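Local coordinates for Mutt/nudix family protein (Deinococcus radiodurans, PDB 2W4E) that probably hydrolyses ADP-ribose or related nucleoside diphosphate derivatives with magnesium as cofactor, in an N-terminally truncated form that holds the Nudix domain, at residues G4-F9 and G39-G44; V8-V13 and L86-V91; A19-Q24 and T34-G39; V67-F72 and S129-Q134. One frame throughout, in Å; residues are numbered along the deposited sequence.

Contact 1 of 4, residues G4-F9 and G39-G44; sequences GPRAVF and GGVEKG
Val41 lays its CG1 methyl over one face of the Arg6 guanidinium, 3.7 Å from NH2. With CG1 anti to the backbone N (chi1 177°), the second methyl, CG2, is left to pack against the aliphatic start of the same arginine, 4.0 Å from Arg6 CB. A bend at chi3 (-69°) brings the charged end of the arginine round to Val41 CG1, and NH2 also makes a weak hydrogen bond to Glu45 O. A glycine in place of Val41 would probably uncover that guanidinium face and strip Arg6 CB of its methyl neighbour. Beneath the side chains the backbones run antiparallel. Val41 N gives Arg6 O a hydrogen bond of 2.9 Å, while Val8 and Gly39 form a hydrogen-bonded pair. Ala7 and Gly40 make the next, non-hydrogen-bonded pair with CA atoms only 4.0 Å apart, a closeness that suits two such small residues. Where the strands part, a water accepts from Arg6 N and donates to Val41 O. Gly39 opens the Nudix box, residues 39-60. Helix 47-59 of that motif lies against Arg6 through Leu47 and against Val41 through Ala50, while the other edge of strand 6-14 pairs with strand 82-93.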
loop_
_atom_site.group_PDB
_atom_site.type_symbol
_atom_site.label_atom_id
_atom_site.label_comp_id
_atom_site.label_asym_id
_atom_site.label_seq_id
_atom_site.Cartn_x
_atom_site.Cartn_y
_atom_site.Cartn_z
ATOM N N GLY A 4 -0.905 -15.639 13.830
ATOM C CA GLY A 4 -0.586 -14.250 14.154
ATOM C C GLY A 4 -1.802 -13.339 14.124
ATOM O O GLY A 4 -2.890 -13.780 13.742
ATOM N N PRO A 5 -1.632 -12.071 14.549
ATOM C CA PRO A 5 -2.784 -11.176 14.493
ATOM C C PRO A 5 -3.115 -10.876 13.019
ATOM O O PRO A 5 -2.221 -10.852 12.168
ATOM C CB PRO A 5 -2.291 -9.917 15.226
ATOM C CG PRO A 5 -0.803 -9.930 15.074
ATOM C CD PRO A 5 -0.383 -11.368 14.906
ATOM N N ARG A 6 -4.400 -10.708 12.720
ATOM C CA ARG A 6 -4.838 -10.436 11.348
ATOM C C ARG A 6 -5.913 -9.358 11.369
ATOM O O ARG A 6 -6.693 -9.291 12.309
ATOM C CB ARG A 6 -5.409 -11.703 10.699
ATOM C CG ARG A 6 -4.456 -12.901 10.684
ATOM C CD ARG A 6 -5.058 -14.158 10.044
ATOM N NE ARG A 6 -6.131 -14.758 10.853
ATOM C CZ ARG A 6 -7.070 -15.590 10.390
ATOM N NH1 ARG A 6 -7.105 -15.948 9.107
ATOM N NH2 ARG A 6 -7.995 -16.057 11.219
ATOM N N ALA A 7 -5.968 -8.527 10.324
ATOM C CA ALA A 7 -7.110 -7.632 10.135
ATOM C C ALA A 7 -7.524 -7.766 8.680
ATOM O O ALA A 7 -6.696 -8.116 7.811
ATOM C CB ALA A 7 -6.715 -6.198 10.451
ATOM N N VAL A 8 -8.796 -7.478 8.420
ATOM C CA VAL A 8 -9.348 -7.527 7.077
ATOM C C VAL A 8 -9.658 -6.112 6.609
ATOM O O VAL A 8 -10.057 -5.281 7.412
ATOM C CB VAL A 8 -10.590 -8.455 7.052
ATOM C CG1 VAL A 8 -11.691 -7.941 7.985
ATOM C CG2 VAL A 8 -11.070 -8.615 5.654
ATOM N N PHE A 9 -9.385 -5.814 5.336
ATOM C CA PHE A 9 -9.671 -4.502 4.779
ATOM C C PHE A 9 -10.597 -4.774 3.617
ATOM O O PHE A 9 -10.372 -5.696 2.837
ATOM C CB PHE A 9 -8.385 -3.814 4.295
ATOM C CG PHE A 9 -7.652 -3.097 5.383
ATOM C CD1 PHE A 9 -7.620 -1.705 5.416
ATOM C CD2 PHE A 9 -7.017 -3.813 6.402
ATOM C CE1 PHE A 9 -6.973 -1.011 6.469
ATOM C CE2 PHE A 9 -6.379 -3.129 7.446
ATOM C CZ PHE A 9 -6.361 -1.728 7.469
ATOM N N GLY A 39 -11.117 -3.903 10.120
ATOM C CA GLY A 39 -11.197 -4.319 11.516
ATOM C C GLY A 39 -10.420 -5.604 11.766
ATOM O O GLY A 39 -10.115 -6.355 10.835
ATOM N N GLY A 40 -10.118 -5.868 13.038
ATOM C CA GLY A 40 -9.369 -7.084 13.393
ATOM C C GLY A 40 -10.208 -8.321 13.164
ATOM O O GLY A 40 -11.433 -8.261 13.265
ATOM N N VAL A 41 -9.551 -9.440 12.849
ATOM C CA VAL A 41 -10.227 -10.724 12.685
ATOM C C VAL A 41 -10.267 -11.387 14.067
ATOM O O VAL A 41 -9.229 -11.505 14.713
ATOM C CB VAL A 41 -9.464 -11.632 11.687
ATOM C CG1 VAL A 41 -10.107 -13.010 11.550
ATOM C CG2 VAL A 41 -9.325 -10.953 10.306
ATOM N N GLU A 42 -11.456 -11.792 14.512
ATOM C CA GLU A 42 -11.643 -12.432 15.836
ATOM C C GLU A 42 -11.064 -13.845 15.931
ATOM O O GLU A 42 -10.740 -14.459 14.909
ATOM C CB GLU A 42 -13.124 -12.437 16.234
ATOM C CG GLU A 42 -13.561 -11.178 16.975
ATOM C CD GLU A 42 -15.034 -10.804 16.737
ATOM O OE1 GLU A 42 -15.884 -11.710 16.587
ATOM O OE2 GLU A 42 -15.348 -9.588 16.709
ATOM N N LYS A 43 -10.944 -14.338 17.174
ATOM C CA LYS A 43 -10.289 -15.629 17.517
ATOM C C LYS A 43 -10.690 -16.791 16.630
ATOM O O LYS A 43 -9.843 -17.422 15.985
ATOM C CB LYS A 43 -10.584 -16.034 18.987
ATOM C CG LYS A 43 -10.003 -17.418 19.398
ATOM C CD LYS A 43 -10.949 -18.258 20.283
ATOM C CE LYS A 43 -10.260 -19.538 20.791
ATOM N NZ LYS A 43 -9.709 -20.380 19.680
ATOM N N GLY A 44 -11.985 -17.092 16.640
ATOM C CA GLY A 44 -12.488 -18.246 15.932
ATOM C C GLY A 44 -13.110 -17.808 14.633
ATOM O O GLY A 44 -14.093 -18.413 14.185
HETATM O O HOH W 1 -6.211 -11.140 14.753
#

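Contact 2 of 4, residues V8-V13 and L86-V91; sequences VFILPV and LLALGV
Leu86 N donates to Phe9 O at 2.7 Å, beginning the parallel pairing of two strands in the mixed sheet of the Nudix fold. Leu86 O then accepts from Leu11 N and also faces the CA-H of Ile10, while the leucine's side chain shares Ile10's face of the sheet, where Trp66 packs on both. Leu87 turns to the other face, under helix 126-141. Its CG stands anti to the backbone N (chi1 172°), and CD1 reaches across to lie 4.0 Å from Leu11 CG and 3.9 Å from Val13 CG2, three branched side chains filling one apolar layer. Ala88 spends both backbone groups on the partner strand, its N on Leu11 O and its O on Val13 N, the latter bond 2.7 Å long. Pro12, directly opposite, costs nothing in this pairing because the bonds use the amides on either side of it. A methyl is enough at Ala88, whose CB meets Ile10 CG2 at 3.7 Å. Leu89 leads outward, yet its CD2 comes back to Val13 CB. At Gly90 the chain turns a corner with positive phi (61°), a conformation that glycine accepts readily. Val91 returns on the far side of the corner: its N gives Val13 O a bond of 3.0 Å, and its CG2 rests 4.0 Å from Pro12 CB.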
loop_
_atom_site.group_PDB
_atom_site.type_symbol
_atom_site.label_atom_id
_atom_site.label_comp_id
_atom_site.label_asym_id
_atom_site.label_seq_id
_atom_site.Cartn_x
_atom_site.Cartn_y
_atom_site.Cartn_z
ATOM N N VAL A 8 -8.796 -7.478 8.420
ATOM C CA VAL A 8 -9.348 -7.527 7.077
ATOM C C VAL A 8 -9.658 -6.112 6.609
ATOM O O VAL A 8 -10.057 -5.281 7.412
ATOM C CB VAL A 8 -10.590 -8.455 7.052
ATOM C CG1 VAL A 8 -11.691 -7.941 7.985
ATOM C CG2 VAL A 8 -11.070 -8.615 5.654
ATOM N N PHE A 9 -9.385 -5.814 5.336
ATOM C CA PHE A 9 -9.671 -4.502 4.779
ATOM C C PHE A 9 -10.597 -4.774 3.617
ATOM O O PHE A 9 -10.372 -5.696 2.837
ATOM C CB PHE A 9 -8.385 -3.814 4.295
ATOM C CG PHE A 9 -7.652 -3.097 5.383
ATOM C CD1 PHE A 9 -7.620 -1.705 5.416
ATOM C CD2 PHE A 9 -7.017 -3.813 6.402
ATOM C CE1 PHE A 9 -6.973 -1.011 6.469
ATOM C CE2 PHE A 9 -6.379 -3.129 7.446
ATOM C CZ PHE A 9 -6.361 -1.728 7.469
ATOM N N ILE A 10 -11.645 -3.981 3.519
ATOM C CA ILE A 10 -12.681 -4.174 2.523
ATOM C C ILE A 10 -12.938 -2.913 1.746
ATOM O O ILE A 10 -13.392 -1.883 2.311
ATOM C CB ILE A 10 -14.049 -4.602 3.173
ATOM C CG1 ILE A 10 -13.912 -5.887 3.995
ATOM C CG2 ILE A 10 -15.131 -4.799 2.061
ATOM C CD1 ILE A 10 -13.714 -5.624 5.449
ATOM N N LEU A 11 -12.731 -2.998 0.444
ATOM C CA LEU A 11 -13.170 -1.936 -0.442
ATOM C C LEU A 11 -14.604 -2.257 -0.940
ATOM O O LEU A 11 -14.779 -3.128 -1.777
ATOM C CB LEU A 11 -12.195 -1.800 -1.629
ATOM C CG LEU A 11 -12.636 -0.900 -2.808
ATOM C CD1 LEU A 11 -12.979 0.529 -2.279
ATOM C CD2 LEU A 11 -11.464 -0.890 -3.840
ATOM N N PRO A 12 -15.634 -1.561 -0.421
ATOM C CA PRO A 12 -16.999 -1.919 -0.768
ATOM C C PRO A 12 -17.460 -1.079 -1.969
ATOM O O PRO A 12 -17.288 0.165 -1.969
ATOM C CB PRO A 12 -17.789 -1.501 0.502
ATOM C CG PRO A 12 -16.774 -0.942 1.453
ATOM C CD PRO A 12 -15.669 -0.456 0.550
ATOM N N VAL A 13 -18.011 -1.734 -2.994
ATOM C CA VAL A 13 -18.444 -1.023 -4.203
ATOM C C VAL A 13 -19.909 -1.391 -4.497
ATOM O O VAL A 13 -20.269 -2.588 -4.525
ATOM C CB VAL A 13 -17.540 -1.331 -5.406
ATOM C CG1 VAL A 13 -18.135 -0.791 -6.738
ATOM C CG2 VAL A 13 -16.076 -0.820 -5.190
ATOM N N LEU A 86 -9.896 -7.244 0.706
ATOM C CA LEU A 86 -10.904 -7.795 -0.205
ATOM C C LEU A 86 -11.675 -6.693 -0.939
ATOM O O LEU A 86 -12.004 -5.624 -0.353
ATOM C CB LEU A 86 -11.884 -8.772 0.493
ATOM C CG LEU A 86 -11.253 -10.088 1.039
ATOM C CD1 LEU A 86 -10.971 -9.927 2.486
ATOM C CD2 LEU A 86 -12.148 -11.338 0.812
ATOM N N LEU A 87 -11.994 -6.979 -2.192
ATOM C CA LEU A 87 -12.964 -6.175 -2.933
ATOM C C LEU A 87 -14.398 -6.750 -2.774
ATOM O O LEU A 87 -14.666 -7.910 -3.148
ATOM C CB LEU A 87 -12.569 -6.164 -4.389
ATOM C CG LEU A 87 -13.560 -5.521 -5.361
ATOM C CD1 LEU A 87 -13.746 -3.988 -5.031
ATOM C CD2 LEU A 87 -13.036 -5.703 -6.780
ATOM N N ALA A 88 -15.305 -5.950 -2.233
ATOM C CA ALA A 88 -16.724 -6.354 -2.119
ATOM C C ALA A 88 -17.576 -5.638 -3.203
ATOM O O ALA A 88 -17.540 -4.402 -3.342
ATOM C CB ALA A 88 -17.250 -6.066 -0.694
ATOM N N LEU A 89 -18.336 -6.416 -3.977
ATOM C CA LEU A 89 -19.126 -5.846 -5.086
ATOM C C LEU A 89 -20.608 -5.980 -4.805
ATOM O O LEU A 89 -21.023 -6.745 -3.895
ATOM C CB LEU A 89 -18.754 -6.540 -6.416
ATOM C CG LEU A 89 -17.234 -6.336 -6.598
ATOM C CD1 LEU A 89 -16.565 -7.442 -7.348
ATOM C CD2 LEU A 89 -16.874 -4.939 -7.201
ATOM N N GLY A 90 -21.416 -5.253 -5.572
ATOM C CA GLY A 90 -22.876 -5.351 -5.381
ATOM C C GLY A 90 -23.335 -4.941 -3.988
ATOM O O GLY A 90 -24.348 -5.438 -3.493
ATOM N N VAL A 91 -22.627 -3.997 -3.361
ATOM C CA VAL A 91 -22.900 -3.635 -1.976
ATOM C C VAL A 91 -24.177 -2.787 -1.816
ATOM O O VAL A 91 -24.416 -1.845 -2.575
ATOM C CB VAL A 91 -21.683 -2.899 -1.319
ATOM C CG1 VAL A 91 -22.003 -2.577 0.145
ATOM C CG2 VAL A 91 -20.396 -3.788 -1.440
#

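Contact 3 of 4, residues A19-Q24 and T34-G39; sequences AVLIRQ and TEIVAG
Thr34 OG1 sits at the edge of the Arg23 guanidinium, near its plane and 4.1 Å from NE, a packing distance. The two side chains run alongside each other on one face of the hairpin, and the arginine's charge has a weak, long ion pair with Glu105. On the other face the Gln24 amide and the Glu35 carboxylate stand almost perpendicular, their planes 86° apart, with Glu35 OE1 3.5 Å from Gln24 CB. The firm partner of this carboxylate is Arg26, which forms a salt bridge to OE2 and probably offsets the cost of burying the charge. The backbone link is one antiparallel hydrogen-bonded pair: Ile22 N to Glu35 O at 2.9 Å and Glu35 N to Ile22 O at 2.8 Å. Ile22 CG1, placed between its backbone N and carbonyl carbon (chi1 57°), leans over Glu35 CB, and CD1 follows to Ile36 O. Leu21 spreads its fork between two neighbours, CD1 3.7 Å from Thr34 CG2 and CD2 3.8 Å from Ile36 CG2. Beyond this point the strands diverge, and the buried Val20 O has no polar partner in the model. Around Ile36, whose N is held by Ser128 OG, the chain passes from one sheet to the other: strand 31-35 pairs in the hairpin with strand 18-26, and strand 37-40 joins strand 6-14. Helix 47-59 covers Ile22 and Val37, strand 104-110 flanks strand 18-26, and Pro76 of the second subunit packs on Glu35.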
loop_
_atom_site.group_PDB
_atom_site.type_symbol
_atom_site.label_atom_id
_atom_site.label_comp_id
_atom_site.label_asym_id
_atom_site.label_seq_id
_atom_site.Cartn_x
_atom_site.Cartn_y
_atom_site.Cartn_z
ATOM N N ALA A 19 -17.730 3.793 -4.419
ATOM C CA ALA A 19 -17.008 3.215 -3.287
ATOM C C ALA A 19 -17.679 3.677 -2.007
ATOM O O ALA A 19 -18.101 4.829 -1.899
ATOM C CB ALA A 19 -15.544 3.666 -3.303
ATOM N N VAL A 20 -17.757 2.793 -1.030
ATOM C CA VAL A 20 -18.247 3.167 0.274
ATOM C C VAL A 20 -17.071 3.353 1.231
ATOM O O VAL A 20 -16.562 2.367 1.769
ATOM C CB VAL A 20 -19.249 2.132 0.829
ATOM C CG1 VAL A 20 -19.849 2.634 2.165
ATOM C CG2 VAL A 20 -20.357 1.856 -0.236
ATOM N N LEU A 21 -16.669 4.611 1.432
ATOM C CA LEU A 21 -15.561 4.953 2.332
ATOM C C LEU A 21 -16.046 5.416 3.688
ATOM O O LEU A 21 -17.222 5.653 3.879
ATOM C CB LEU A 21 -14.686 6.060 1.713
ATOM C CG LEU A 21 -14.300 5.786 0.271
ATOM C CD1 LEU A 21 -13.350 6.864 -0.311
ATOM C CD2 LEU A 21 -13.622 4.403 0.240
ATOM N N ILE A 22 -15.118 5.548 4.627
ATOM C CA ILE A 22 -15.404 6.175 5.911
ATOM C C ILE A 22 -14.396 7.282 6.229
ATOM O O ILE A 22 -13.257 7.260 5.722
ATOM C CB ILE A 22 -15.399 5.169 7.069
ATOM C CG1 ILE A 22 -14.039 4.439 7.137
ATOM C CG2 ILE A 22 -16.586 4.194 6.939
ATOM C CD1 ILE A 22 -13.888 3.526 8.337
ATOM N N ARG A 23 -14.825 8.249 7.043
ATOM C CA ARG A 23 -13.892 9.231 7.628
ATOM C C ARG A 23 -13.929 8.895 9.080
ATOM O O ARG A 23 -14.967 8.971 9.731
ATOM C CB ARG A 23 -14.261 10.713 7.374
ATOM C CG ARG A 23 -14.217 11.153 5.884
ATOM C CD ARG A 23 -14.201 12.695 5.692
ATOM N NE ARG A 23 -14.410 13.026 4.271
ATOM C CZ ARG A 23 -15.531 13.522 3.746
ATOM N NH1 ARG A 23 -16.586 13.775 4.508
ATOM N NH2 ARG A 23 -15.605 13.761 2.439
ATOM N N GLN A 24 -12.792 8.462 9.578
ATOM C CA GLN A 24 -12.681 7.993 10.921
ATOM C C GLN A 24 -11.663 8.847 11.667
ATOM O O GLN A 24 -10.580 9.073 11.162
ATOM C CB GLN A 24 -12.172 6.558 10.889
ATOM C CG GLN A 24 -12.156 5.913 12.247
ATOM C CD GLN A 24 -12.177 4.411 12.139
ATOM O OE1 GLN A 24 -11.571 3.817 11.207
ATOM N NE2 GLN A 24 -12.824 3.773 13.100
ATOM N N THR A 34 -9.748 9.688 5.525
ATOM C CA THR A 34 -10.517 8.869 4.589
ATOM C C THR A 34 -9.895 7.464 4.507
ATOM O O THR A 34 -8.678 7.312 4.207
ATOM C CB THR A 34 -10.522 9.518 3.176
ATOM O OG1 THR A 34 -11.095 10.814 3.288
ATOM C CG2 THR A 34 -11.405 8.728 2.229
ATOM N N GLU A 35 -10.717 6.463 4.799
ATOM C CA GLU A 35 -10.290 5.068 4.814
ATOM C C GLU A 35 -11.335 4.182 4.144
ATOM O O GLU A 35 -12.510 4.571 4.009
ATOM C CB GLU A 35 -10.112 4.586 6.255
ATOM C CG GLU A 35 -9.060 5.376 7.042
ATOM C CD GLU A 35 -8.987 4.951 8.492
ATOM O OE1 GLU A 35 -10.030 4.519 9.047
ATOM O OE2 GLU A 35 -7.893 5.042 9.074
ATOM N N ILE A 36 -10.912 2.998 3.725
ATOM C CA ILE A 36 -11.895 1.910 3.431
ATOM C C ILE A 36 -12.303 1.217 4.752
ATOM O O ILE A 36 -11.828 1.606 5.824
ATOM C CB ILE A 36 -11.364 0.905 2.355
ATOM C CG1 ILE A 36 -10.105 0.174 2.837
ATOM C CG2 ILE A 36 -11.116 1.626 0.984
ATOM C CD1 ILE A 36 -9.730 -1.059 1.893
ATOM N N VAL A 37 -13.209 0.235 4.691
ATOM C CA VAL A 37 -13.678 -0.496 5.867
ATOM C C VAL A 37 -12.590 -1.413 6.366
ATOM O O VAL A 37 -11.880 -2.002 5.557
ATOM C CB VAL A 37 -14.977 -1.313 5.520
ATOM C CG1 VAL A 37 -15.401 -2.213 6.683
ATOM C CG2 VAL A 37 -16.113 -0.346 5.160
ATOM N N ALA A 38 -12.441 -1.548 7.686
ATOM C CA ALA A 38 -11.431 -2.459 8.209
ATOM C C ALA A 38 -11.674 -2.782 9.669
ATOM O O ALA A 38 -12.319 -2.010 10.381
ATOM C CB ALA A 38 -10.014 -1.837 8.042
ATOM N N GLY A 39 -11.117 -3.903 10.120
ATOM C CA GLY A 39 -11.197 -4.319 11.516
ATOM C C GLY A 39 -10.420 -5.604 11.766
ATOM O O GLY A 39 -10.115 -6.355 10.835
#

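Contact 4 of 4, residues V67-F72 and S129-Q134; sequences VPLPGF and SLTLWQ
Pro70 O accepts from Gln134 NE2 at 3.2 Å. The donor lies in the carbonyl plane, on a lone pair, but the bond is bent to 138° at the hydrogen and is tilted from the amide plane of the glutamine. It ties helix 126-141 of the Nudix fold to the loop following strand 65-68. The extended glutamine runs alongside the Pro70 ring in the opposite direction, its NE2 3.9 Å from Pro70 CB, while OE1 faces Leu69 CB. An alanine in place of Gln134 would probably leave Pro70 O without this donor and open a gap beside the proline ring. Leu69 uses its fork to follow the helix surface: CD2 lies 3.8 Å from Gln134 O, and CD1 approaches Thr131 O and CG2. The hydroxyl of Thr131 is bound to Pro127 O in its own helix and meets the Phe72 ring at the edge. Near the same contact the second subunit closes in, Trp133 meeting Trp133 of that subunit and Pro70 packing on its Gly121. Phe72, with chi1 near 60°, turns its ring to the helix, and a slim leucine methyl fits its flat face: Leu130 CD2 stands 3.5 Å from the ring centroid, 10° off the normal, in a CH-pi contact.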
loop_
_atom_site.group_PDB
_atom_site.type_symbol
_atom_site.label_atom_id
_atom_site.label_comp_id
_atom_site.label_asym_id
_atom_site.label_seq_id
_atom_site.Cartn_x
_atom_site.Cartn_y
_atom_site.Cartn_z
ATOM N N VAL A 67 -14.099 -10.590 -3.708
ATOM C CA VAL A 67 -12.898 -10.917 -4.497
ATOM C C VAL A 67 -11.677 -10.691 -3.578
ATOM O O VAL A 67 -11.385 -9.537 -3.202
ATOM C CB VAL A 67 -12.759 -10.043 -5.777
ATOM C CG1 VAL A 67 -11.458 -10.413 -6.593
ATOM C CG2 VAL A 67 -13.998 -10.187 -6.680
ATOM N N PRO A 68 -10.986 -11.788 -3.168
ATOM C CA PRO A 68 -9.832 -11.607 -2.287
ATOM C C PRO A 68 -8.667 -11.010 -3.041
ATOM O O PRO A 68 -8.480 -11.291 -4.207
ATOM C CB PRO A 68 -9.475 -13.057 -1.819
ATOM C CG PRO A 68 -10.645 -13.911 -2.182
ATOM C CD PRO A 68 -11.280 -13.216 -3.410
ATOM N N LEU A 69 -7.883 -10.178 -2.375
ATOM C CA LEU A 69 -6.718 -9.522 -3.035
ATOM C C LEU A 69 -5.470 -9.875 -2.242
ATOM O O LEU A 69 -5.596 -10.397 -1.142
ATOM C CB LEU A 69 -6.918 -8.018 -3.028
ATOM C CG LEU A 69 -8.079 -7.535 -3.895
ATOM C CD1 LEU A 69 -8.346 -6.072 -3.512
ATOM C CD2 LEU A 69 -7.807 -7.716 -5.380
ATOM N N PRO A 70 -4.258 -9.591 -2.770
ATOM C CA PRO A 70 -3.054 -10.079 -2.037
ATOM C C PRO A 70 -2.860 -9.513 -0.611
ATOM O O PRO A 70 -2.756 -8.300 -0.448
ATOM C CB PRO A 70 -1.884 -9.645 -2.935
ATOM C CG PRO A 70 -2.529 -9.636 -4.358
ATOM C CD PRO A 70 -3.959 -9.168 -4.156
ATOM N N GLY A 71 -2.739 -10.387 0.386
ATOM C CA GLY A 71 -2.360 -9.987 1.752
ATOM C C GLY A 71 -1.014 -9.250 1.846
ATOM O O GLY A 71 -0.156 -9.414 0.969
ATOM N N PHE A 72 -0.837 -8.406 2.859
ATOM C CA PHE A 72 0.442 -7.651 3.026
ATOM C C PHE A 72 0.718 -7.341 4.487
ATOM O O PHE A 72 -0.215 -7.278 5.273
ATOM C CB PHE A 72 0.489 -6.329 2.202
ATOM C CG PHE A 72 -0.608 -5.317 2.558
ATOM C CD1 PHE A 72 -0.329 -4.243 3.415
ATOM C CD2 PHE A 72 -1.886 -5.399 1.980
ATOM C CE1 PHE A 72 -1.313 -3.292 3.767
ATOM C CE2 PHE A 72 -2.917 -4.413 2.340
ATOM C CZ PHE A 72 -2.596 -3.365 3.195
ATOM N N SER A 129 -4.893 2.912 0.490
ATOM C CA SER A 129 -4.368 3.210 -0.873
ATOM C C SER A 129 -3.902 1.929 -1.545
ATOM O O SER A 129 -4.124 1.752 -2.729
ATOM C CB SER A 129 -3.166 4.194 -0.874
ATOM O OG SER A 129 -3.554 5.418 -0.311
ATOM N N LEU A 130 -3.228 1.055 -0.799
ATOM C CA LEU A 130 -2.667 -0.139 -1.445
ATOM C C LEU A 130 -3.838 -1.016 -1.920
ATOM O O LEU A 130 -3.780 -1.605 -2.973
ATOM C CB LEU A 130 -1.765 -0.936 -0.478
ATOM C CG LEU A 130 -1.183 -2.264 -0.980
ATOM C CD1 LEU A 130 -0.522 -2.158 -2.419
ATOM C CD2 LEU A 130 -0.180 -2.790 0.018
ATOM N N THR A 131 -4.908 -1.090 -1.130
ATOM C CA THR A 131 -6.059 -1.937 -1.518
ATOM C C THR A 131 -6.686 -1.402 -2.807
ATOM O O THR A 131 -7.078 -2.178 -3.698
ATOM C CB THR A 131 -7.072 -2.000 -0.369
ATOM O OG1 THR A 131 -6.418 -2.553 0.769
ATOM C CG2 THR A 131 -8.321 -2.896 -0.719
ATOM N N LEU A 132 -6.787 -0.072 -2.889
ATOM C CA LEU A 132 -7.379 0.587 -4.089
ATOM C C LEU A 132 -6.546 0.284 -5.322
ATOM O O LEU A 132 -7.083 -0.040 -6.375
ATOM C CB LEU A 132 -7.534 2.103 -3.900
ATOM C CG LEU A 132 -8.720 2.488 -2.994
ATOM C CD1 LEU A 132 -8.429 3.912 -2.430
ATOM C CD2 LEU A 132 -10.029 2.461 -3.817
ATOM N N TRP A 133 -5.230 0.381 -5.190
ATOM C CA TRP A 133 -4.389 0.021 -6.304
ATOM C C TRP A 133 -4.601 -1.446 -6.673
ATOM O O TRP A 133 -4.752 -1.762 -7.839
ATOM C CB TRP A 133 -2.908 0.284 -6.007
ATOM C CG TRP A 133 -2.540 1.698 -6.129
ATOM C CD1 TRP A 133 -2.212 2.553 -5.113
ATOM C CD2 TRP A 133 -2.460 2.461 -7.338
ATOM N NE1 TRP A 133 -1.922 3.805 -5.618
ATOM C CE2 TRP A 133 -2.074 3.782 -6.979
ATOM C CE3 TRP A 133 -2.657 2.161 -8.684
ATOM C CZ2 TRP A 133 -1.893 4.794 -7.923
ATOM C CZ3 TRP A 133 -2.459 3.167 -9.638
ATOM C CH2 TRP A 133 -2.065 4.467 -9.244
ATOM N N GLN A 134 -4.582 -2.347 -5.693
ATOM C CA GLN A 134 -4.700 -3.782 -6.029
ATOM C C GLN A 134 -6.063 -4.128 -6.647
ATOM O O GLN A 134 -6.145 -5.050 -7.441
ATOM C CB GLN A 134 -4.501 -4.653 -4.769
ATOM C CG GLN A 134 -3.077 -4.681 -4.157
ATOM C CD GLN A 134 -3.124 -5.405 -2.795
ATOM O OE1 GLN A 134 -4.206 -5.556 -2.213
ATOM N NE2 GLN A 134 -1.998 -5.816 -2.290
#

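In the fold
Contacts 1 and 2 share strand 6-14 and use its two edges: contact 1 pairs it antiparallel with strand 37-40 near the surface, where glycines, a water and an arginine take part, while contact 2 pairs it parallel with strand 82-93 in the core, where almost every side chain is aliphatic. Contact 3, also buried, holds the hairpin of the second sheet and meets contact 1 in strand 37-40; its buried carboxylate finds its counter-charge outside the two segments, in Arg26. Pro12 O to Val20 N probably links contacts 2 and 3. Contact 4, partly buried, replaces sheet pairing with side-chain packing and one amide-to-carbonyl hydrogen bond between helix and loop. It adjoins contact 2 through Leu11 and Leu132, and reaches the second subunit.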